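Local coordinates for protein yxeP (Bacillus subtilis, PDB 1YSJ) that probably hydrolyses N-acetylcysteine to acetate and cysteine, as a dinuclear metal enzyme of the M20 peptidase family, at residues A[187-192]-A[385-390]. The protein carries 1 engineered substitution. Numbering follows the deposited sequence.
Sequences LPVGTI and LTVASQ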
loop_
_atom_site.group_PDB
_atom_site.type_symbol
_atom_site.label_atom_id
_atom_site.label_comp_id
_atom_site.label_asym_id
_atom_site.label_seq_id
_atom_site.Cartn_x
_atom_site.Cartn_y
_atom_site.Cartn_z
ATOM N N LEU A 187 -6.539 37.636 -8.194
ATOM C CA LEU A 187 -6.622 38.811 -9.065
ATOM C C LEU A 187 -7.699 39.781 -8.573
ATOM O O LEU A 187 -8.681 39.356 -7.968
ATOM C CB LEU A 187 -6.890 38.392 -10.517
ATOM C CG LEU A 187 -5.775 37.678 -11.285
ATOM C CD1 LEU A 187 -6.265 37.284 -12.665
ATOM C CD2 LEU A 187 -4.510 38.536 -11.386
ATOM N N PRO A 188 -7.519 41.089 -8.827
ATOM C CA PRO A 188 -8.513 42.042 -8.336
ATOM C C PRO A 188 -9.743 42.150 -9.238
ATOM O O PRO A 188 -9.694 41.756 -10.403
ATOM C CB PRO A 188 -7.742 43.368 -8.310
ATOM C CG PRO A 188 -6.702 43.230 -9.367
ATOM C CD PRO A 188 -6.421 41.758 -9.553
ATOM N N VAL A 189 -10.830 42.680 -8.685
ATOM C CA VAL A 189 -12.063 42.939 -9.432
ATOM C C VAL A 189 -11.804 43.961 -10.541
ATOM O O VAL A 189 -11.177 45.000 -10.308
ATOM C CB VAL A 189 -13.194 43.443 -8.489
ATOM C CG1 VAL A 189 -14.445 43.840 -9.278
ATOM C CG2 VAL A 189 -13.534 42.384 -7.454
ATOM N N GLY A 190 -12.285 43.650 -11.744
ATOM C CA GLY A 190 -12.081 44.503 -12.911
ATOM C C GLY A 190 -10.930 44.035 -13.783
ATOM O O GLY A 190 -10.654 44.630 -14.827
ATOM N N THR A 191 -10.261 42.968 -13.350
ATOM C CA THR A 191 -9.111 42.418 -14.058
ATOM C C THR A 191 -9.412 41.040 -14.660
ATOM O O THR A 191 -9.936 40.154 -13.985
ATOM C CB THR A 191 -7.869 42.354 -13.142
ATOM O OG1 THR A 191 -7.564 43.671 -12.665
ATOM C CG2 THR A 191 -6.660 41.811 -13.893
ATOM N N ILE A 192 -9.071 40.890 -15.939
ATOM C CA ILE A 192 -9.252 39.653 -16.696
ATOM C C ILE A 192 -7.868 39.103 -17.084
ATOM O O ILE A 192 -7.034 39.828 -17.634
ATOM C CB ILE A 192 -10.144 39.891 -17.961
ATOM C CG1 ILE A 192 -11.580 40.268 -17.562
ATOM C CG2 ILE A 192 -10.197 38.660 -18.859
ATOM C CD1 ILE A 192 -11.867 41.757 -17.507
ATOM N N LEU A 385 -19.385 40.247 -10.654
ATOM C CA LEU A 385 -20.577 39.831 -11.392
ATOM C C LEU A 385 -20.939 40.811 -12.501
ATOM O O LEU A 385 -21.363 40.406 -13.581
ATOM C CB LEU A 385 -21.762 39.645 -10.446
ATOM C CG LEU A 385 -21.819 38.341 -9.648
ATOM C CD1 LEU A 385 -22.758 38.492 -8.446
ATOM C CD2 LEU A 385 -22.246 37.173 -10.537
ATOM N N THR A 386 -20.770 42.099 -12.222
ATOM C CA THR A 386 -20.910 43.134 -13.242
ATOM C C THR A 386 -19.803 42.969 -14.288
ATOM O O THR A 386 -20.082 42.872 -15.486
ATOM C CB THR A 386 -20.874 44.544 -12.609
ATOM O OG1 THR A 386 -21.921 44.646 -11.637
ATOM C CG2 THR A 386 -21.056 45.637 -13.662
ATOM N N VAL A 387 -18.558 42.905 -13.818
ATOM C CA VAL A 387 -17.389 42.765 -14.689
ATOM C C VAL A 387 -17.560 41.626 -15.687
ATOM O O VAL A 387 -17.460 41.836 -16.897
ATOM C CB VAL A 387 -16.075 42.549 -13.879
ATOM C CG1 VAL A 387 -14.872 42.463 -14.816
ATOM C CG2 VAL A 387 -15.870 43.674 -12.853
ATOM N N ALA A 388 -17.835 40.432 -15.170
ATOM C CA ALA A 388 -17.861 39.218 -15.972
ATOM C C ALA A 388 -19.028 39.167 -16.955
ATOM O O ALA A 388 -18.864 38.732 -18.097
ATOM C CB ALA A 388 -17.864 37.989 -15.065
ATOM N N SER A 389 -20.207 39.600 -16.512
ATOM C CA SER A 389 -21.390 39.582 -17.375
ATOM C C SER A 389 -21.205 40.528 -18.558
ATOM O O SER A 389 -21.488 40.162 -19.704
ATOM C CB SER A 389 -22.667 39.905 -16.589
ATOM O OG SER A 389 -22.536 41.108 -15.859
ATOM N N GLN A 390 -20.693 41.725 -18.264
ATOM C CA GLN A 390 -20.398 42.740 -19.275
ATOM C C GLN A 390 -19.265 42.320 -20.211
ATOM O O GLN A 390 -19.338 42.554 -21.423
ATOM C CB GLN A 390 -20.040 44.075 -18.615
ATOM C CG GLN A 390 -21.149 44.717 -17.792
ATOM C CD GLN A 390 -20.797 46.128 -17.324
ATOM O OE1 GLN A 390 -21.684 46.942 -17.054
ATOM N NE2 GLN A 390 -19.503 46.424 -17.235
#
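Val387 divides its two methyl groups among three residues of the 187-192 segment. Its CG2 sits over the turn, 3.8 Å from Gly190 N, and also touches Val189 CG1 at 3.9 Å. Its CG1 rests against Gly190 CA and reaches Ile192 CD1 at 4.1 Å. No hydrogen bond crosses, and the surface buried between the segments, both sides summed, is 131 Å², so the evidence points to a small apolar contact carried on the helix side by one valine. The closest pair of CA atoms is that of Gly190 and Val387, 5.9 Å apart. Val189 sets CG1 opposite its backbone N (chi1 175°), and this is the branch that meets the helix, the two valines crossing at a slant. Ile192 and Val387 instead run past one another in opposing directions, meeting through the terminal CD1.

The 188-191 part is a type II beta turn, closed by Thr191 N donating to Pro188 O at 3.2 Å. Gly190 holds its third position with phi 98°, a positive value that suits a residue without a side chain. This turn leads into strand 191-194 of the mixed sheet in the metal-binding domain, and helix 384-402 packs on one face of that sheet.

Further out, Tyr337 and Met365 each touch both Ile192 and Val387, and Val363 also packs on Ile192. Backbone hydrogen bonds pair Thr191 with Gly366, and Ile192 with Gln338 and Val340, holding strand 191-194 between its neighbours 360-366 and 338-341. The side chain of Ile192 is about 10 Å from that of the nickel ligand His182.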